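Local atomic coordinates of biogenic amine-binding protein (PDB entry 4GE1), a protein that binds biogenic amines such as serotonin and norepinephrine in the saliva of a blood-feeding insect, and here holds tryptamine in its pocket. Residues S6-V11 with Y134-Q139; S111-D116 with E154-K159; T142-E147 with D169-G174. All blocks are in the same frame, centred on the assembly; numbering follows the deposited sequence.

Contact 1 of 3, residues S6-V11 with Y134-Q139; sequences STVDTV and YLYAVQ. With TSS (2-(1H-indol-3-yl)ethanamine), chain E.
The phenol ring of Tyr136 reaches out to Val8 and Ser6 with its hydroxyl end, and both neighbours stand off to the same side of the ring plane. Val8 CG1 is the nearer, 4.1 Å from Tyr136 OH, with the two side chains coming from opposite directions. Ser6 CB sits 4.4 Å from Tyr136 OH, so the touch is light and made without a hydrogen bond. With CG anti to its own carbonyl carbon (chi1 -75°), the ring is swung along the outer surface, where it also meets the ring of His124, the two planes inclined by about 50°, as well as Val160 and Leu162. The second flat group is the indole of the bound tryptamine, on the inner side of the same strand. Leu135 CD2 stands above the indole plane but beyond the CD1 edge of the five-membered ring, 3.6 Å from ligand CD1. This in-and-out alternation belongs to a lipocalin barrel: strand 130-140 turns Leu135 and Gln139 to the ligand pocket and Tyr136 to the exterior, across which residues 6-11 run as an irregular lead-in held nearby by the Cys5-Cys126 disulfide. At the N-H corner of the indole, ligand NE1 donates to Gln139 OE1 over 3.2 Å, with an angle of 155° at the hydrogen. The Gln139 chain is extended beyond CG, which carries its amide out to the indole. Its other end is held too: NE2 is hydrogen-bonded to the hydroxyls of Tyr112 and Ser121, which fixes the rotation of the amide and leaves OE1 turned to the ligand. Asp73 gives tryptamine a further hydrogen bond through OD2.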
loop_
_atom_site.group_PDB
_atom_site.type_symbol
_atom_site.label_atom_id
_atom_site.label_comp_id
_atom_site.label_asym_id
_atom_site.label_seq_id
_atom_site.Cartn_x
_atom_site.Cartn_y
_atom_site.Cartn_z
ATOM N N SER A 6 -11.852 -3.171 10.632
ATOM C CA SER A 6 -12.057 -4.613 10.643
ATOM C C SER A 6 -10.760 -5.313 11.028
ATOM O O SER A 6 -9.670 -4.827 10.727
ATOM C CB SER A 6 -12.522 -5.101 9.268
ATOM O OG SER A 6 -13.785 -4.559 8.926
ATOM N N THR A 7 -10.877 -6.448 11.709
ATOM C CA THR A 7 -9.722 -7.301 11.950
ATOM C C THR A 7 -9.746 -8.413 10.913
ATOM O O THR A 7 -10.778 -9.049 10.703
ATOM C CB THR A 7 -9.728 -7.906 13.367
ATOM O OG1 THR A 7 -10.756 -8.900 13.464
ATOM C CG2 THR A 7 -9.971 -6.826 14.407
ATOM N N VAL A 8 -8.619 -8.630 10.246
ATOM C CA VAL A 8 -8.535 -9.679 9.238
ATOM C C VAL A 8 -7.351 -10.594 9.525
ATOM O O VAL A 8 -6.324 -10.150 10.047
ATOM C CB VAL A 8 -8.412 -9.101 7.798
ATOM C CG1 VAL A 8 -9.408 -7.968 7.579
ATOM C CG2 VAL A 8 -7.007 -8.621 7.526
ATOM N N ASP A 9 -7.505 -11.874 9.196
ATOM C CA ASP A 9 -6.420 -12.838 9.331
ATOM C C ASP A 9 -5.320 -12.493 8.334
ATOM O O ASP A 9 -5.608 -12.028 7.231
ATOM C CB ASP A 9 -6.917 -14.263 9.090
ATOM C CG ASP A 9 -8.020 -14.669 10.056
ATOM O OD1 ASP A 9 -8.214 -13.971 11.075
ATOM O OD2 ASP A 9 -8.689 -15.691 9.795
ATOM N N THR A 10 -4.071 -12.733 8.730
ATOM C CA THR A 10 -2.897 -12.283 7.984
ATOM C C THR A 10 -1.910 -13.424 7.742
ATOM O O THR A 10 -2.041 -14.499 8.325
ATOM C CB THR A 10 -2.145 -11.193 8.762
ATOM O OG1 THR A 10 -1.807 -11.696 10.062
ATOM C CG2 THR A 10 -3.007 -9.962 8.931
ATOM N N VAL A 11 -0.913 -13.165 6.897
ATOM C CA VAL A 11 0.089 -14.162 6.530
ATOM C C VAL A 11 0.912 -14.600 7.733
ATOM O O VAL A 11 1.423 -13.767 8.479
ATOM C CB VAL A 11 1.080 -13.612 5.477
ATOM C CG1 VAL A 11 1.940 -14.732 4.928
ATOM C CG2 VAL A 11 0.346 -12.907 4.357
ATOM N N TYR A 134 -11.293 2.747 4.659
ATOM C CA TYR A 134 -10.578 1.487 4.675
ATOM C C TYR A 134 -10.234 1.108 3.255
ATOM O O TYR A 134 -10.942 1.469 2.306
ATOM C CB TYR A 134 -11.375 0.376 5.364
ATOM C CG TYR A 134 -12.613 -0.074 4.616
ATOM C CD1 TYR A 134 -13.869 0.400 4.972
ATOM C CD2 TYR A 134 -12.529 -0.981 3.564
ATOM C CE1 TYR A 134 -15.008 -0.006 4.298
ATOM C CE2 TYR A 134 -13.675 -1.397 2.881
ATOM C CZ TYR A 134 -14.905 -0.906 3.257
ATOM O OH TYR A 134 -16.049 -1.318 2.597
ATOM N N LEU A 135 -9.141 0.375 3.114
ATOM C CA LEU A 135 -8.674 -0.007 1.803
ATOM C C LEU A 135 -8.396 -1.497 1.737
ATOM O O LEU A 135 -7.698 -2.054 2.594
ATOM C CB LEU A 135 -7.401 0.773 1.465
ATOM C CG LEU A 135 -6.749 0.484 0.116
ATOM C CD1 LEU A 135 -7.543 1.151 -0.982
ATOM C CD2 LEU A 135 -5.308 0.988 0.114
ATOM N N TYR A 136 -8.965 -2.140 0.725
ATOM C CA TYR A 136 -8.544 -3.476 0.327
ATOM C C TYR A 136 -7.819 -3.359 -1.011
ATOM O O TYR A 136 -8.380 -2.849 -1.984
ATOM C CB TYR A 136 -9.749 -4.404 0.178
ATOM C CG TYR A 136 -10.355 -4.865 1.480
ATOM C CD1 TYR A 136 -9.815 -5.938 2.177
ATOM C CD2 TYR A 136 -11.480 -4.240 2.004
ATOM C CE1 TYR A 136 -10.371 -6.372 3.362
ATOM C CE2 TYR A 136 -12.048 -4.668 3.188
ATOM C CZ TYR A 136 -11.491 -5.734 3.860
ATOM O OH TYR A 136 -12.051 -6.157 5.039
ATOM N N ALA A 137 -6.577 -3.824 -1.068
ATOM C CA ALA A 137 -5.768 -3.617 -2.269
ATOM C C ALA A 137 -5.071 -4.874 -2.779
ATOM O O ALA A 137 -4.489 -5.635 -2.004
ATOM C CB ALA A 137 -4.733 -2.502 -2.033
ATOM N N VAL A 138 -5.137 -5.071 -4.093
ATOM C CA VAL A 138 -4.287 -6.039 -4.774
ATOM C C VAL A 138 -3.037 -5.336 -5.315
ATOM O O VAL A 138 -3.118 -4.266 -5.936
ATOM C CB VAL A 138 -5.037 -6.766 -5.900
ATOM C CG1 VAL A 138 -4.077 -7.619 -6.714
ATOM C CG2 VAL A 138 -6.153 -7.627 -5.309
ATOM N N GLN A 139 -1.881 -5.934 -5.054
ATOM C CA GLN A 139 -0.596 -5.319 -5.375
ATOM C C GLN A 139 0.295 -6.286 -6.156
ATOM O O GLN A 139 0.288 -7.494 -5.915
ATOM C CB GLN A 139 0.085 -4.823 -4.091
ATOM C CG GLN A 139 -0.844 -3.942 -3.240
ATOM C CD GLN A 139 -0.211 -3.453 -1.948
ATOM O OE1 GLN A 139 -0.469 -2.337 -1.503
ATOM N NE2 GLN A 139 0.609 -4.292 -1.330
HETATM N N1 TSS E . -0.313 4.784 0.843
HETATM C CA TSS E . -1.435 4.668 1.743
HETATM C CB TSS E . -2.310 3.465 1.588
HETATM C CG TSS E . -1.656 2.165 1.242
HETATM C CD1 TSS E . -1.751 1.487 0.035
HETATM N NE1 TSS E . -1.036 0.346 0.110
HETATM C CE2 TSS E . -0.448 0.255 1.355
HETATM C CD2 TSS E . -0.818 1.362 2.076
HETATM C CZ2 TSS E . 0.403 -0.727 1.932
HETATM C CH2 TSS E . 0.854 -0.575 3.240
HETATM C CZ3 TSS E . 0.476 0.551 3.973
HETATM C CE3 TSS E . -0.356 1.521 3.402
#

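Contact 2 of 3, residues S111-D116 with E154-K159; sequences SYIDTD and EAALGK
A classic beta bulge in strand 102-115, where Ile113 and Asp114 both face Val122, brings these two neighbours against Ala156 and Lys159 of helix 150-159. In a regular strand successive side chains would alternate; here the helix-like backbone of Ile113 (psi -38°) lets both set out toward the helix. Ala156 faces both: its CB lies 3.8 Å from Asp114 CB and 4.2 Å from Ile113 CG2. The same Ile113 methyl, anti to the backbone N, also touches the helix backbone, with CG2 3.6 Å from Ala156 O. The end of Lys159 runs past this methyl in the reverse direction, CE 3.9 Å from Ile113 CG2. The lysine chain bends at chi3 (42°) and puts its ammonium near the strand, where NZ makes a weak hydrogen bond of 3.4 Å to Ile113 O. Asp9 O gives NZ a second weak partner. The carboxylate of Asp114 is occupied within the sheet, OD2 being hydrogen-bonded to the hydroxyl of Tyr120, and the closest approach to the helix is made by CB. The helix segment runs roughly antiparallel to the strand segment, at 146°, with axes 8.2 Å apart at their closest, in keeping with the helix that follows the last long barrel strand and packs on the outside of a lipocalin barrel.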
loop_
_atom_site.group_PDB
_atom_site.type_symbol
_atom_site.label_atom_id
_atom_site.label_comp_id
_atom_site.label_asym_id
_atom_site.label_seq_id
_atom_site.Cartn_x
_atom_site.Cartn_y
_atom_site.Cartn_z
ATOM N N SER A 111 -2.629 -4.993 7.351
ATOM C CA SER A 111 -2.773 -6.442 7.479
ATOM C C SER A 111 -2.611 -7.137 6.141
ATOM O O SER A 111 -3.486 -7.046 5.280
ATOM C CB SER A 111 -4.148 -6.802 8.066
ATOM O OG SER A 111 -4.501 -5.931 9.123
ATOM N N TYR A 112 -1.497 -7.835 5.961
ATOM C CA TYR A 112 -1.300 -8.609 4.742
ATOM C C TYR A 112 -2.034 -9.945 4.803
ATOM O O TYR A 112 -1.714 -10.829 5.603
ATOM C CB TYR A 112 0.187 -8.754 4.377
ATOM C CG TYR A 112 0.691 -7.535 3.637
ATOM C CD1 TYR A 112 1.335 -6.509 4.311
ATOM C CD2 TYR A 112 0.466 -7.384 2.273
ATOM C CE1 TYR A 112 1.777 -5.375 3.641
ATOM C CE2 TYR A 112 0.901 -6.249 1.590
ATOM C CZ TYR A 112 1.559 -5.250 2.282
ATOM O OH TYR A 112 1.987 -4.115 1.628
ATOM N N ILE A 113 -3.046 -10.048 3.952
ATOM C CA ILE A 113 -3.883 -11.225 3.835
ATOM C C ILE A 113 -3.128 -12.381 3.183
ATOM O O ILE A 113 -3.291 -13.542 3.582
ATOM C CB ILE A 113 -5.133 -10.883 3.010
ATOM C CG1 ILE A 113 -5.972 -9.845 3.753
ATOM C CG2 ILE A 113 -5.939 -12.129 2.704
ATOM C CD1 ILE A 113 -7.114 -9.283 2.936
ATOM N N ASP A 114 -2.297 -12.054 2.192
ATOM C CA ASP A 114 -1.508 -13.048 1.466
ATOM C C ASP A 114 -0.439 -12.388 0.582
ATOM O O ASP A 114 -0.569 -11.222 0.198
ATOM C CB ASP A 114 -2.418 -13.930 0.608
ATOM C CG ASP A 114 -1.698 -15.143 0.040
ATOM O OD1 ASP A 114 -0.729 -15.618 0.670
ATOM O OD2 ASP A 114 -2.109 -15.630 -1.035
ATOM N N THR A 115 0.609 -13.145 0.262
ATOM C CA THR A 115 1.652 -12.684 -0.655
ATOM C C THR A 115 2.609 -13.817 -0.999
ATOM O O THR A 115 2.847 -14.708 -0.184
ATOM C CB THR A 115 2.477 -11.537 -0.056
ATOM O OG1 THR A 115 3.423 -11.070 -1.027
ATOM C CG2 THR A 115 3.226 -12.013 1.186
ATOM N N ASP A 116 3.155 -13.787 -2.210
ATOM C CA ASP A 116 4.186 -14.744 -2.589
ATOM C C ASP A 116 5.525 -14.021 -2.696
ATOM O O ASP A 116 6.512 -14.580 -3.181
ATOM C CB ASP A 116 3.832 -15.451 -3.899
ATOM C CG ASP A 116 3.900 -14.529 -5.101
ATOM O OD1 ASP A 116 4.019 -13.297 -4.912
ATOM O OD2 ASP A 116 3.823 -15.040 -6.239
ATOM N N GLU A 154 -7.496 -14.275 -6.235
ATOM C CA GLU A 154 -8.940 -14.437 -6.120
ATOM C C GLU A 154 -9.284 -15.094 -4.790
ATOM O O GLU A 154 -10.204 -14.670 -4.091
ATOM C CB GLU A 154 -9.464 -15.292 -7.277
ATOM C CG GLU A 154 -10.964 -15.215 -7.500
ATOM C CD GLU A 154 -11.417 -13.838 -7.938
ATOM O OE1 GLU A 154 -11.923 -13.707 -9.075
ATOM O OE2 GLU A 154 -11.272 -12.888 -7.139
ATOM N N ALA A 155 -8.530 -16.132 -4.447
ATOM C CA ALA A 155 -8.726 -16.848 -3.197
ATOM C C ALA A 155 -8.501 -15.928 -2.005
ATOM O O ALA A 155 -9.336 -15.850 -1.102
ATOM C CB ALA A 155 -7.796 -18.046 -3.126
ATOM N N ALA A 156 -7.369 -15.233 -2.002
ATOM C CA ALA A 156 -7.054 -14.310 -0.924
ATOM C C ALA A 156 -8.191 -13.316 -0.694
ATOM O O ALA A 156 -8.549 -13.033 0.447
ATOM C CB ALA A 156 -5.756 -13.580 -1.210
ATOM N N LEU A 157 -8.750 -12.787 -1.780
ATOM C CA LEU A 157 -9.865 -11.849 -1.686
ATOM C C LEU A 157 -11.107 -12.578 -1.180
ATOM O O LEU A 157 -12.015 -11.970 -0.611
ATOM C CB LEU A 157 -10.148 -11.195 -3.044
ATOM C CG LEU A 157 -9.076 -10.259 -3.628
ATOM C CD1 LEU A 157 -9.350 -9.964 -5.094
ATOM C CD2 LEU A 157 -8.995 -8.964 -2.842
ATOM N N GLY A 158 -11.142 -13.888 -1.398
ATOM C CA GLY A 158 -12.235 -14.711 -0.914
ATOM C C GLY A 158 -12.340 -14.667 0.599
ATOM O O GLY A 158 -13.425 -14.494 1.154
ATOM N N LYS A 159 -11.203 -14.820 1.267
ATOM C CA LYS A 159 -11.167 -14.803 2.723
ATOM C C LYS A 159 -11.915 -13.607 3.299
ATOM O O LYS A 159 -12.520 -13.706 4.366
ATOM C CB LYS A 159 -9.725 -14.772 3.224
ATOM C CG LYS A 159 -8.982 -16.091 3.146
ATOM C CD LYS A 159 -7.537 -15.890 3.583
ATOM C CE LYS A 159 -7.459 -14.988 4.814
ATOM N NZ LYS A 159 -6.059 -14.671 5.216
#

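Contact 3 of 3, residues T142-E147 with D169-G174; sequences TENVKE and DATTLG
Thr171 meets the neighbouring loop with its carbon atoms. CB stands 4.1 Å from Asn144 OD1, and the methyl CG2 is 4.1 Å from Glu143 O, so a threonine side chain faces two oxygens of the 142-147 loop at a loose distance, with no hydrogen bond across. The Asn144 and Thr171 side chains cross at a slant on a largely exposed surface. The threonine hydroxyl is held on its own side of the contact, which probably helps set the methyl toward the 142-147 loop: Thr171 OG1 donates to Asp169 OD1 over 2.8 Å, arriving on the syn side of the carboxylate and close to its plane. That pull goes with an unusual chi1 of 91°. The same Asp169 OD1 takes the backbone N of Thr171 at 2.9 Å, this donor standing well above the carboxylate plane. Thr172 then ties down the main chain, its OG1 reaching Asp169 O over 2.6 Å almost straight on to the carbonyl, while its N bonds to that oxygen as well. On the other side, the loop is kept in shape by Thr142 OG1, 2.8 Å from Asn144 O and in the carbonyl plane; Ser140 OG is hydrogen-bonded to the same carbonyl and to Thr142 O. Farther out, strand 23-31 lies beneath both loops: Val145 packs on Thr27 and His28, Asp169 touches His28, and the backbone of Ala170 bonds to that of Thr27. In residues 169-172 an Asx turn is thus superimposed on a type I beta turn, closed by the bond from Thr172 N to Asp169 O.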
loop_
_atom_site.group_PDB
_atom_site.type_symbol
_atom_site.label_atom_id
_atom_site.label_comp_id
_atom_site.label_asym_id
_atom_site.label_seq_id
_atom_site.Cartn_x
_atom_site.Cartn_y
_atom_site.Cartn_z
ATOM N N THR A 142 4.703 -6.141 -10.886
ATOM C CA THR A 142 4.595 -5.533 -12.208
ATOM C C THR A 142 3.300 -4.724 -12.309
ATOM O O THR A 142 2.471 -4.743 -11.394
ATOM C CB THR A 142 4.662 -6.577 -13.332
ATOM O OG1 THR A 142 3.732 -7.629 -13.060
ATOM C CG2 THR A 142 6.076 -7.173 -13.438
ATOM N N GLU A 143 3.138 -4.003 -13.413
ATOM C CA GLU A 143 2.006 -3.094 -13.571
ATOM C C GLU A 143 0.676 -3.846 -13.654
ATOM O O GLU A 143 -0.370 -3.316 -13.278
ATOM C CB GLU A 143 2.203 -2.192 -14.796
ATOM C CG GLU A 143 3.478 -1.367 -14.736
ATOM C CD GLU A 143 3.601 -0.374 -15.879
ATOM O OE1 GLU A 143 4.715 -0.237 -16.427
ATOM O OE2 GLU A 143 2.596 0.279 -16.221
ATOM N N ASN A 144 0.727 -5.080 -14.143
ATOM C CA ASN A 144 -0.455 -5.940 -14.213
ATOM C C ASN A 144 -0.241 -7.183 -13.359
ATOM O O ASN A 144 0.901 -7.564 -13.096
ATOM C CB ASN A 144 -0.734 -6.352 -15.663
ATOM C CG ASN A 144 -0.632 -5.185 -16.634
ATOM O OD1 ASN A 144 -1.591 -4.433 -16.824
ATOM N ND2 ASN A 144 0.535 -5.030 -17.257
ATOM N N VAL A 145 -1.324 -7.819 -12.916
ATOM C CA VAL A 145 -1.175 -9.059 -12.170
ATOM C C VAL A 145 -0.758 -10.176 -13.124
ATOM O O VAL A 145 -1.378 -10.377 -14.168
ATOM C CB VAL A 145 -2.465 -9.454 -11.412
ATOM C CG1 VAL A 145 -2.251 -10.745 -10.645
ATOM C CG2 VAL A 145 -2.897 -8.343 -10.465
ATOM N N LYS A 146 0.311 -10.886 -12.778
ATOM C CA LYS A 146 0.753 -12.019 -13.584
ATOM C C LYS A 146 -0.387 -13.016 -13.741
ATOM O O LYS A 146 -1.009 -13.419 -12.759
ATOM C CB LYS A 146 1.961 -12.702 -12.941
ATOM C CG LYS A 146 3.239 -11.900 -13.036
ATOM C CD LYS A 146 3.627 -11.691 -14.487
ATOM C CE LYS A 146 4.905 -10.885 -14.610
ATOM N NZ LYS A 146 5.253 -10.659 -16.038
ATOM N N GLU A 147 -0.654 -13.411 -14.979
ATOM C CA GLU A 147 -1.776 -14.292 -15.282
ATOM C C GLU A 147 -1.792 -15.558 -14.422
ATOM O O GLU A 147 -2.858 -16.030 -14.029
ATOM C CB GLU A 147 -1.780 -14.652 -16.773
ATOM C CG GLU A 147 -3.049 -15.343 -17.261
ATOM C CD GLU A 147 -3.041 -16.844 -17.024
ATOM O OE1 GLU A 147 -1.942 -17.443 -16.994
ATOM O OE2 GLU A 147 -4.137 -17.426 -16.872
ATOM N N ASP A 169 -10.624 -1.682 -10.961
ATOM C CA ASP A 169 -9.466 -2.180 -11.695
ATOM C C ASP A 169 -8.659 -1.003 -12.230
ATOM O O ASP A 169 -9.014 -0.402 -13.249
ATOM C CB ASP A 169 -9.930 -3.100 -12.829
ATOM C CG ASP A 169 -8.799 -3.543 -13.742
ATOM O OD1 ASP A 169 -7.612 -3.305 -13.425
ATOM O OD2 ASP A 169 -9.107 -4.151 -14.789
ATOM N N ALA A 170 -7.574 -0.678 -11.534
ATOM C CA ALA A 170 -6.771 0.490 -11.871
ATOM C C ALA A 170 -6.066 0.312 -13.207
ATOM O O ALA A 170 -5.662 1.290 -13.834
ATOM C CB ALA A 170 -5.767 0.794 -10.765
ATOM N N THR A 171 -5.940 -0.937 -13.651
ATOM C CA THR A 171 -5.349 -1.220 -14.959
ATOM C C THR A 171 -6.307 -0.850 -16.100
ATOM O O THR A 171 -6.043 -1.154 -17.263
ATOM C CB THR A 171 -4.888 -2.706 -15.102
ATOM O OG1 THR A 171 -5.949 -3.503 -15.650
ATOM C CG2 THR A 171 -4.437 -3.286 -13.752
ATOM N N THR A 172 -7.421 -0.202 -15.763
ATOM C CA THR A 172 -8.305 0.366 -16.781
ATOM C C THR A 172 -7.853 1.777 -17.131
ATOM O O THR A 172 -8.017 2.229 -18.262
ATOM C CB THR A 172 -9.780 0.412 -16.337
ATOM O OG1 THR A 172 -9.908 1.178 -15.132
ATOM C CG2 THR A 172 -10.315 -0.992 -16.109
ATOM N N LEU A 173 -7.291 2.475 -16.150
ATOM C CA LEU A 173 -6.662 3.759 -16.417
ATOM C C LEU A 173 -5.535 3.497 -17.416
ATOM O O LEU A 173 -5.374 4.224 -18.403
ATOM C CB LEU A 173 -6.126 4.373 -15.123
ATOM C CG LEU A 173 -7.141 4.539 -13.988
ATOM C CD1 LEU A 173 -6.451 4.923 -12.711
ATOM C CD2 LEU A 173 -8.163 5.576 -14.348
ATOM N N GLY A 174 -4.777 2.433 -17.153
ATOM C CA GLY A 174 -3.795 1.901 -18.083
ATOM C C GLY A 174 -2.922 2.903 -18.812
ATOM O O GLY A 174 -1.900 3.347 -18.284
#

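How the contacts relate
From the N terminus, residues 6-11 pass outside the barrel, and contact 1 closes a loop of 122 residues when Tyr136 of strand 130-140 reaches them. Contact 2 opens within that loop, on strand 102-115, and closes after it on helix 150-159, so the two cross. Contact 3 opens later still, at 142-147, and closes at 169-174; it therefore crosses contact 2 but follows contact 1 in series. Contacts 1 and 2 touch directly: Val11 N lies 2.8 Å from Tyr112 O. Contact 3 joins more loosely, through Val138 and Val145. Together they bring the N-terminal segment, the helix and the following loops onto one curled sheet.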